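Cupin 2, conserved barrel domain protein (Shewanella frigidimarina NCIMB 400, PDB 3D82) is of unknown function but folds as a small cupin barrel and binds a nickel ion, consistent with a metal-dependent role. Local coordinates at residues K34-E39 against I96-P101; F42-H47 against E85-A90; D51-V56 against M77-K82. All blocks are in the same frame, centred on the assembly; numbering follows the deposited sequence. Where two conformers were deposited one is given.

How the contacts relate
All three contacts tie together a single cupin barrel, and the nickel ion shows how they divide the work. Contact 2 supplies three histidine ligands from 42-47 and 85-90, and contact 3 supplies the fourth protein ligand, Glu52. Contact 1 stands one step back: the side chain of Glu100 is about 6 Å from the nickel at nearest approach, and its OE1 lies 2.8 Å from Glu52 OE2. Contacts 1 and 3 share a sheet, joined by the probable hydrogen bond of Met97 N to Ile55 O at 2.8 Å, and their centres are about 10 Å apart. The centre of contact 2 lies about 12 Å from that of contact 3 and about 13 Å from that of contact 1.

Contact 1: residues K34-E39 against I96-P101; sequences KLVKVE and IMIIEP
Two antiparallel strands of the cupin barrel run side by side here, Lys34 exchanging a pair of backbone hydrogen bonds with Ile98, and Val36 a pair with Ile96. Ile96 N to Val36 O, at 2.9 Å, is almost straight. On the face carrying those four residues, the first torsion of Ile96 (chi1 67°) sets CG1 between its own backbone N and carbonyl carbon, and from there CG1 leans over Val36 CB at 3.7 Å. Val36 CG2 meets Ile98 CD1 at the same distance, while Val38 CG1 closes on Ile96 CD1 from about a right angle. On the other face Leu35 CD2 rests on CB of Met97, a selenomethionine, 3.8 Å away. Lys34 bends at chi2 and chi3 to bring NZ within 2.7 Å of Glu100 OE2, a salt bridge made to the carboxylate's anti lone pair. Glu100 OE1 is turned to Glu52, so the lysine probably offsets some of the charge gathered there. A glutamine in place of Glu100 would probably weaken the hold on Lys34, leaving its ammonium without an anionic mate on this strand. Antiparallel strands whose inward face is mostly aliphatic, with a few polar side chains near the metal, are characteristic of the cupin beta-barrel.

Contact 2: residues F42-H47 against E85-A90; sequences FVWHEH and EHKPMA. With NI (nickel (II) ion), chain L.
Three imidazoles crowd a single nickel ion here, so closely that His45 NE2 and His86 NE2 sit 3.3 Å apart with no hydrogen bond between them, both being spent on the metal. NE2 of His45 binds at 2.3 Å, and those of His47 and His86 at 2.4 Å; Glu52 OE1 completes the protein's set of ligands. In His45 and His86 the side chains set out away from the facing segment, but first torsions of 68° and 57° swing the rings back until they meet obliquely, planes at 54°. His47 touches His86 rim to rim, CD2 to CE1. The far nitrogens fix the rotation of two rings: His45 ND1 donates to Val43 O at 2.9 Å, nearly in its ring plane, and His86 ND1 bonds to Val84 O. The backbones pair once next to this cluster, His45 N and O each bonded to His86, and Phe42 N bonds to Pro88 O. Farther out, Lys87 lays CD over the five-membered ring of Trp44, 3.8 Å from its centroid, in a CH-pi contact, its ammonium reaching on to Glu41; Arg66 meets Trp44 in a cation-pi contact and pairs with Glu85. The 42-47 loop, between strands 31-39 and 52-56, thus lies along strand 86-90, which itself bonds to strand 60-65, where His86 packs on Ile63 and Phe65.

Contact 3: residues D51-V56 against M77-K82; sequences DEVFIV and MYVIPK. With NI (nickel (II) ion), chain L.
Met77, a selenomethionine, lies beside Ile55 and then reaches along the same face to Val53: its CB is 3.9 Å from Ile55 CG1, and a bend at chi3 (-74°) carries CE to Val53 CG1 at 3.6 Å. Tyr78 follows as a hydrogen-bonded partner of Phe54; the bond from Phe54 N to Tyr78 O is nearly straight, and the phenol ring leads off toward Ile70 and Leu72 of strand 69-73. Val79 returns to the face of Met77, setting CG2 against Val53 CG2 and CG1 against Asp51 CB. Ile80 exchanges two backbone bonds with Glu52, the shorter from Ile80 N to Glu52 O at 2.7 Å, and its CG1 meets Phe54 CE1 at 3.7 Å. At Pro81 the strand has given way to a loop, its CA passing close to Asp51 OD1. Lys82 N then donates at 3.0 Å to the anti lone pair of Asp51 OD1, while Asp51 OD2 accepts from Asn29 N of the second subunit; one carboxylate therefore ties this loop to the dimer interface. The two faces of the strand pair have different tasks. Val53, Met77 and Val79 pack on the second subunit, whose strand continues the sheet beyond Met77. On the other face Glu52, extended with CG anti to its backbone N (chi1 -177°), projects a carboxylate into the barrel, where Glu100 lies close to its OE2, and binds nickel through OE1 at 2.4 Å. With OE2 3.1 Å from the nickel, the carboxylate binds essentially monodentate, consistent with the glutamate of the first cupin motif.

Contact 1: residues K34-E39 against I96-P101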
loop_
_atom_site.group_PDB
_atom_site.type_symbol
_atom_site.label_atom_id
_atom_site.label_comp_id
_atom_site.label_asym_id
_atom_site.label_seq_id
_atom_site.Cartn_x
_atom_site.Cartn_y
_atom_site.Cartn_z
ATOM N N LYS D 34 6.557 -3.102 -4.768
ATOM C CA LYS D 34 7.259 -4.364 -5.010
ATOM C C LYS D 34 6.754 -5.434 -4.073
ATOM O O LYS D 34 6.659 -5.196 -2.875
ATOM C CB LYS D 34 8.765 -4.155 -4.784
ATOM C CG LYS D 34 9.423 -3.290 -5.861
ATOM C CD LYS D 34 10.465 -2.314 -5.349
ATOM C CE LYS D 34 11.806 -2.871 -5.042
ATOM N NZ LYS D 34 12.697 -1.741 -4.518
ATOM N N LEU D 35 6.503 -6.619 -4.618
ATOM C CA LEU D 35 6.074 -7.775 -3.834
ATOM C C LEU D 35 7.270 -8.653 -3.579
ATOM O O LEU D 35 8.109 -8.834 -4.466
ATOM C CB LEU D 35 4.984 -8.569 -4.549
ATOM C CG LEU D 35 3.650 -7.856 -4.771
ATOM C CD1 LEU D 35 2.670 -8.882 -5.304
ATOM C CD2 LEU D 35 3.094 -7.172 -3.521
ATOM N N VAL D 36 7.349 -9.201 -2.371
ATOM C CA VAL D 36 8.447 -10.083 -1.986
ATOM C C VAL D 36 7.907 -11.241 -1.122
ATOM O O VAL D 36 6.952 -11.060 -0.352
ATOM C CB VAL D 36 9.545 -9.312 -1.156
ATOM C CG1 VAL D 36 10.918 -9.946 -1.342
ATOM C CG2 VAL D 36 9.629 -7.807 -1.518
ATOM N N LYS D 37 8.499 -12.423 -1.290
ATOM C CA LYS D 37 8.264 -13.573 -0.427
ATOM C C LYS D 37 9.548 -13.701 0.396
ATOM O O LYS D 37 10.641 -13.707 -0.175
ATOM C CB LYS D 37 7.961 -14.838 -1.235
ATOM C CG LYS D 37 6.566 -14.803 -1.839
ATOM C CD LYS D 37 6.263 -16.012 -2.687
ATOM C CE LYS D 37 4.838 -15.940 -3.210
ATOM N NZ LYS D 37 4.423 -17.225 -3.893
ATOM N N VAL D 38 9.431 -13.737 1.729
ATOM C CA VAL D 38 10.602 -13.797 2.618
ATOM C C VAL D 38 10.485 -14.913 3.661
ATOM O O VAL D 38 9.389 -15.247 4.097
ATOM C CB VAL D 38 10.856 -12.424 3.295
ATOM C CG1 VAL D 38 11.104 -11.342 2.237
ATOM C CG2 VAL D 38 9.695 -12.000 4.207
ATOM N N GLU D 39 11.621 -15.510 4.013
ATOM C CA GLU D 39 11.689 -16.535 5.061
ATOM C C GLU D 39 13.121 -16.565 5.602
ATOM O O GLU D 39 14.063 -16.477 4.831
ATOM C CB GLU D 39 11.265 -17.911 4.539
ATOM C CG GLU D 39 11.102 -18.940 5.666
ATOM C CD GLU D 39 10.500 -20.266 5.230
ATOM O OE1 GLU D 39 9.876 -20.345 4.151
ATOM O OE2 GLU D 39 10.643 -21.236 6.001
ATOM N N ILE D 96 5.065 -9.931 1.559
ATOM C CA ILE D 96 5.146 -8.500 1.821
ATOM C C ILE D 96 5.129 -7.647 0.574
ATOM O O ILE D 96 5.356 -8.132 -0.543
ATOM C CB ILE D 96 6.409 -8.138 2.658
ATOM C CG1 ILE D 96 7.726 -8.375 1.881
ATOM C CG2 ILE D 96 6.407 -8.943 3.947
ATOM C CD1 ILE D 96 8.998 -7.857 2.578
HETATM N N MSE D 97 4.835 -6.371 0.806
HETATM C CA MSE D 97 4.893 -5.347 -0.199
HETATM C C MSE D 97 5.789 -4.234 0.340
HETATM O O MSE D 97 5.646 -3.825 1.491
HETATM C CB MSE D 97 3.510 -4.793 -0.585
HETATM C CG MSE D 97 3.623 -3.777 -1.720
HETATM SE SE MSE D 97 2.018 -3.479 -2.703
HETATM C CE MSE D 97 1.116 -2.492 -1.361
ATOM N N ILE D 98 6.732 -3.802 -0.489
ATOM C CA ILE D 98 7.653 -2.705 -0.181
ATOM C C ILE D 98 7.375 -1.575 -1.155
ATOM O O ILE D 98 7.151 -1.826 -2.343
ATOM C CB ILE D 98 9.126 -3.117 -0.305
ATOM C CG1 ILE D 98 9.499 -4.155 0.745
ATOM C CG2 ILE D 98 10.066 -1.921 -0.119
ATOM C CD1 ILE D 98 10.868 -4.843 0.394
ATOM N N ILE D 99 7.369 -0.342 -0.636
ATOM C CA ILE D 99 7.152 0.849 -1.437
ATOM C C ILE D 99 8.307 1.792 -1.140
ATOM O O ILE D 99 8.600 2.086 0.033
ATOM C CB ILE D 99 5.801 1.547 -1.141
ATOM C CG1 ILE D 99 4.625 0.549 -1.167
ATOM C CG2 ILE D 99 5.563 2.688 -2.170
ATOM C CD1 ILE D 99 3.297 1.148 -0.692
ATOM N N GLU D 100 8.970 2.238 -2.195
ATOM C CA GLU D 100 10.114 3.136 -2.088
ATOM C C GLU D 100 10.469 3.704 -3.468
ATOM O O GLU D 100 10.040 3.133 -4.487
ATOM C CB GLU D 100 11.323 2.373 -1.494
ATOM C CG GLU D 100 11.833 1.182 -2.354
ATOM C CD GLU D 100 12.855 0.319 -1.595
ATOM O OE1 GLU D 100 13.308 0.730 -0.492
ATOM O OE2 GLU D 100 13.202 -0.763 -2.106
ATOM N N PRO D 101 11.287 4.783 -3.516
ATOM C CA PRO D 101 11.676 5.368 -4.801
ATOM C C PRO D 101 12.401 4.380 -5.685
ATOM O O PRO D 101 13.006 3.432 -5.173
ATOM C CB PRO D 101 12.651 6.489 -4.407
ATOM C CG PRO D 101 12.293 6.828 -3.030
ATOM C CD PRO D 101 11.895 5.531 -2.402
#

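Contact 2: residues F42-H47 against E85-A90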
loop_
_atom_site.group_PDB
_atom_site.type_symbol
_atom_site.label_atom_id
_atom_site.label_comp_id
_atom_site.label_asym_id
_atom_site.label_seq_id
_atom_site.Cartn_x
_atom_site.Cartn_y
_atom_site.Cartn_z
ATOM N N PHE D 42 17.346 -11.586 6.932
ATOM C CA PHE D 42 18.019 -10.778 5.924
ATOM C C PHE D 42 19.378 -10.364 6.560
ATOM O O PHE D 42 19.948 -11.127 7.345
ATOM C CB PHE D 42 17.109 -9.591 5.511
ATOM C CG PHE D 42 17.497 -8.917 4.178
ATOM C CD1 PHE D 42 17.626 -9.656 3.000
ATOM C CD2 PHE D 42 17.691 -7.534 4.115
ATOM C CE1 PHE D 42 17.983 -9.037 1.776
ATOM C CE2 PHE D 42 18.054 -6.902 2.903
ATOM C CZ PHE D 42 18.190 -7.658 1.732
ATOM N N VAL D 43 19.893 -9.180 6.222
ATOM C CA VAL D 43 21.142 -8.632 6.736
ATOM C C VAL D 43 20.843 -7.233 7.266
ATOM O O VAL D 43 19.846 -6.624 6.893
ATOM C CB VAL D 43 22.240 -8.554 5.613
ATOM C CG1 VAL D 43 22.760 -9.971 5.236
ATOM C CG2 VAL D 43 21.730 -7.768 4.354
ATOM N N TRP D 44 21.713 -6.747 8.146
ATOM C CA TRP D 44 21.628 -5.399 8.672
ATOM C C TRP D 44 22.050 -4.426 7.580
ATOM O O TRP D 44 23.143 -4.524 7.044
ATOM C CB TRP D 44 22.550 -5.212 9.872
ATOM C CG TRP D 44 22.127 -5.965 11.063
ATOM C CD1 TRP D 44 22.629 -7.153 11.505
ATOM C CD2 TRP D 44 21.114 -5.582 11.991
ATOM N NE1 TRP D 44 21.985 -7.533 12.649
ATOM C CE2 TRP D 44 21.063 -6.582 12.983
ATOM C CE3 TRP D 44 20.255 -4.479 12.092
ATOM C CZ2 TRP D 44 20.169 -6.527 14.055
ATOM C CZ3 TRP D 44 19.368 -4.422 13.152
ATOM C CH2 TRP D 44 19.335 -5.443 14.125
ATOM N N HIS D 45 21.181 -3.476 7.281
ATOM C CA HIS D 45 21.445 -2.491 6.248
ATOM C C HIS D 45 20.567 -1.280 6.481
ATOM O O HIS D 45 19.666 -1.324 7.342
ATOM C CB HIS D 45 21.120 -3.095 4.889
ATOM C CG HIS D 45 19.665 -3.350 4.697
ATOM N ND1 HIS D 45 18.977 -4.307 5.412
ATOM C CD2 HIS D 45 18.748 -2.714 3.935
ATOM C CE1 HIS D 45 17.699 -4.263 5.078
ATOM N NE2 HIS D 45 17.538 -3.317 4.175
ATOM N N GLU D 46 20.829 -0.225 5.709
ATOM C CA GLU D 46 20.061 1.033 5.770
ATOM C C GLU D 46 19.886 1.634 4.370
ATOM O O GLU D 46 20.587 1.245 3.438
ATOM C CB GLU D 46 20.717 2.068 6.716
ATOM C CG GLU D 46 21.897 2.913 6.142
ATOM C CD GLU D 46 22.376 4.010 7.092
ATOM O OE1 GLU D 46 22.528 5.172 6.644
ATOM O OE2 GLU D 46 22.582 3.734 8.291
ATOM N N HIS D 47 18.947 2.580 4.260
ATOM C CA HIS D 47 18.689 3.343 3.034
ATOM C C HIS D 47 18.901 4.766 3.486
ATOM O O HIS D 47 18.033 5.352 4.157
ATOM C CB HIS D 47 17.283 3.078 2.480
ATOM C CG HIS D 47 16.996 1.623 2.288
ATOM N ND1 HIS D 47 17.516 0.892 1.242
ATOM C CD2 HIS D 47 16.303 0.747 3.055
ATOM C CE1 HIS D 47 17.132 -0.366 1.357
ATOM N NE2 HIS D 47 16.412 -0.484 2.457
ATOM N N GLU D 85 19.208 1.609 10.495
ATOM C CA GLU D 85 19.578 0.206 10.266
ATOM C C GLU D 85 18.491 -0.742 10.712
ATOM O O GLU D 85 17.948 -0.597 11.808
ATOM C CB GLU D 85 20.837 -0.216 11.017
ATOM C CG GLU D 85 22.106 0.014 10.309
ATOM C CD GLU D 85 23.240 -0.714 10.996
ATOM O OE1 GLU D 85 23.589 -0.338 12.128
ATOM O OE2 GLU D 85 23.774 -1.667 10.391
ATOM N N HIS D 86 18.253 -1.759 9.898
ATOM C CA HIS D 86 17.223 -2.740 10.175
ATOM C C HIS D 86 17.512 -4.075 9.497
ATOM O O HIS D 86 18.270 -4.136 8.523
ATOM C CB HIS D 86 15.872 -2.186 9.727
ATOM C CG HIS D 86 15.839 -1.798 8.287
ATOM N ND1 HIS D 86 16.445 -0.652 7.814
ATOM C CD2 HIS D 86 15.275 -2.397 7.216
ATOM C CE1 HIS D 86 16.276 -0.578 6.506
ATOM N NE2 HIS D 86 15.559 -1.618 6.123
ATOM N N LYS D 87 16.899 -5.132 10.027
ATOM C CA LYS D 87 17.066 -6.499 9.503
ATOM C C LYS D 87 15.702 -7.224 9.541
ATOM O O LYS D 87 15.271 -7.675 10.614
ATOM C CB LYS D 87 18.117 -7.250 10.307
ATOM C CG LYS D 87 18.436 -8.629 9.776
ATOM C CD LYS D 87 19.549 -9.313 10.565
ATOM C CE LYS D 87 19.089 -9.762 11.944
ATOM N NZ LYS D 87 20.146 -10.597 12.613
ATOM N N PRO D 88 14.992 -7.267 8.398
ATOM C CA PRO D 88 13.754 -8.034 8.363
ATOM C C PRO D 88 14.014 -9.531 8.525
ATOM O O PRO D 88 15.052 -10.027 8.099
ATOM C CB PRO D 88 13.171 -7.730 6.982
ATOM C CG PRO D 88 13.842 -6.493 6.547
ATOM C CD PRO D 88 15.210 -6.563 7.125
HETATM N N MSE D 89 13.074 -10.210 9.177
HETATM C CA MSE D 89 13.142 -11.652 9.453
HETATM C C MSE D 89 11.734 -12.240 9.460
HETATM O O MSE D 89 10.789 -11.551 9.850
HETATM C CB MSE D 89 13.722 -11.918 10.840
HETATM C CG MSE D 89 15.013 -11.226 11.156
HETATM SE SE MSE D 89 15.413 -11.472 13.009
HETATM C CE MSE D 89 13.999 -10.371 13.834
ATOM N N ALA D 90 11.622 -13.518 9.089
ATOM C CA ALA D 90 10.352 -14.240 9.101
ATOM C C ALA D 90 10.601 -15.704 9.493
ATOM O O ALA D 90 11.412 -16.365 8.878
ATOM C CB ALA D 90 9.682 -14.149 7.748
HETATM NI NI NI L . 15.513 -2.221 3.797
#

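Contact 3: residues D51-V56 against M77-K82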
loop_
_atom_site.group_PDB
_atom_site.type_symbol
_atom_site.label_atom_id
_atom_site.label_comp_id
_atom_site.label_asym_id
_atom_site.label_seq_id
_atom_site.Cartn_x
_atom_site.Cartn_y
_atom_site.Cartn_z
ATOM N N ASP D 51 12.938 6.969 3.185
ATOM C CA ASP D 51 12.115 6.136 4.055
ATOM C C ASP D 51 11.736 4.893 3.197
ATOM O O ASP D 51 11.776 4.944 1.973
ATOM C CB ASP D 51 10.825 6.806 4.478
ATOM C CG ASP D 51 11.040 8.071 5.279
ATOM O OD1 ASP D 51 12.100 8.246 5.913
ATOM O OD2 ASP D 51 10.112 8.893 5.253
ATOM N N GLU D 52 11.370 3.811 3.860
ATOM C CA GLU D 52 10.980 2.566 3.201
ATOM C C GLU D 52 9.756 2.008 3.925
ATOM O O GLU D 52 9.769 1.882 5.152
ATOM C CB GLU D 52 12.133 1.559 3.256
ATOM C CG GLU D 52 11.868 0.247 2.530
ATOM C CD GLU D 52 13.042 -0.698 2.637
ATOM O OE1 GLU D 52 13.379 -1.070 3.770
ATOM O OE2 GLU D 52 13.634 -1.095 1.608
ATOM N N VAL D 53 8.721 1.668 3.162
ATOM C CA VAL D 53 7.485 1.127 3.702
ATOM C C VAL D 53 7.411 -0.384 3.525
ATOM O O VAL D 53 7.735 -0.891 2.469
ATOM C CB VAL D 53 6.248 1.820 3.063
ATOM C CG1 VAL D 53 4.916 1.098 3.449
ATOM C CG2 VAL D 53 6.206 3.303 3.496
ATOM N N PHE D 54 7.011 -1.078 4.593
ATOM C CA PHE D 54 6.710 -2.503 4.583
ATOM C C PHE D 54 5.227 -2.665 4.905
ATOM O O PHE D 54 4.737 -2.085 5.879
ATOM C CB PHE D 54 7.481 -3.258 5.664
ATOM C CG PHE D 54 8.911 -3.476 5.343
ATOM C CD1 PHE D 54 9.829 -2.453 5.536
ATOM C CD2 PHE D 54 9.361 -4.720 4.885
ATOM C CE1 PHE D 54 11.163 -2.650 5.249
ATOM C CE2 PHE D 54 10.699 -4.919 4.587
ATOM C CZ PHE D 54 11.605 -3.890 4.771
ATOM N N ILE D 55 4.532 -3.439 4.084
ATOM C CA ILE D 55 3.139 -3.799 4.321
ATOM C C ILE D 55 3.138 -5.324 4.279
ATOM O O ILE D 55 3.609 -5.914 3.299
ATOM C CB ILE D 55 2.191 -3.239 3.256
ATOM C CG1 ILE D 55 2.308 -1.703 3.163
ATOM C CG2 ILE D 55 0.733 -3.638 3.551
ATOM C CD1 ILE D 55 1.430 -1.054 2.079
ATOM N N VAL D 56 2.664 -5.951 5.354
ATOM C CA VAL D 56 2.536 -7.411 5.395
ATOM C C VAL D 56 1.152 -7.776 4.845
ATOM O O VAL D 56 0.135 -7.237 5.295
ATOM C CB VAL D 56 2.762 -7.963 6.794
ATOM C CG1 VAL D 56 2.570 -9.509 6.811
ATOM C CG2 VAL D 56 4.161 -7.553 7.269
HETATM N N MSE D 77 1.394 -2.202 8.641
HETATM C CA MSE D 77 2.515 -1.553 7.971
HETATM C C MSE D 77 3.398 -0.776 8.941
HETATM O O MSE D 77 2.975 -0.398 10.068
HETATM C CB MSE D 77 2.045 -0.593 6.852
HETATM C CG MSE D 77 1.245 0.613 7.303
HETATM SE SE MSE D 77 0.891 1.920 5.908
HETATM C CE MSE D 77 2.686 2.727 5.762
ATOM N N TYR D 78 4.591 -0.477 8.446
ATOM C CA TYR D 78 5.597 0.290 9.184
ATOM C C TYR D 78 6.460 1.067 8.198
ATOM O O TYR D 78 6.803 0.534 7.152
ATOM C CB TYR D 78 6.473 -0.659 10.022
ATOM C CG TYR D 78 7.320 0.052 11.036
ATOM C CD1 TYR D 78 6.807 0.375 12.298
ATOM C CD2 TYR D 78 8.621 0.455 10.731
ATOM C CE1 TYR D 78 7.598 1.060 13.252
ATOM C CE2 TYR D 78 9.423 1.148 11.673
ATOM C CZ TYR D 78 8.916 1.448 12.927
ATOM O OH TYR D 78 9.717 2.117 13.838
ATOM N N VAL D 79 6.830 2.298 8.561
ATOM C CA VAL D 79 7.717 3.137 7.758
ATOM C C VAL D 79 9.102 3.118 8.405
ATOM O O VAL D 79 9.239 3.536 9.540
ATOM C CB VAL D 79 7.223 4.610 7.699
ATOM C CG1 VAL D 79 8.147 5.433 6.820
ATOM C CG2 VAL D 79 5.772 4.682 7.202
ATOM N N ILE D 80 10.121 2.620 7.698
ATOM C CA ILE D 80 11.496 2.612 8.219
ATOM C C ILE D 80 12.054 4.005 7.908
ATOM O O ILE D 80 12.207 4.321 6.735
ATOM C CB ILE D 80 12.413 1.563 7.539
ATOM C CG1 ILE D 80 11.841 0.132 7.592
ATOM C CG2 ILE D 80 13.823 1.618 8.191
ATOM C CD1 ILE D 80 11.807 -0.488 8.925
ATOM N N PRO D 81 12.321 4.861 8.929
ATOM C CA PRO D 81 12.867 6.186 8.554
ATOM C C PRO D 81 14.256 6.073 7.904
ATOM O O PRO D 81 15.003 5.112 8.191
ATOM C CB PRO D 81 12.922 6.938 9.879
ATOM C CG PRO D 81 12.030 6.173 10.806
ATOM C CD PRO D 81 12.194 4.753 10.393
ATOM N N LYS D 82 14.574 6.994 6.995
ATOM C CA LYS D 82 15.868 6.962 6.290
ATOM C C LYS D 82 17.049 6.938 7.260
ATOM O O LYS D 82 16.988 7.544 8.331
ATOM C CB LYS D 82 16.041 8.129 5.306
ATOM C CG LYS D 82 16.046 9.512 5.889
ATOM C CD LYS D 82 16.279 10.529 4.780
ATOM C CE LYS D 82 16.411 11.935 5.341
ATOM N NZ LYS D 82 16.887 12.891 4.309
HETATM NI NI NI L . 15.513 -2.221 3.797
#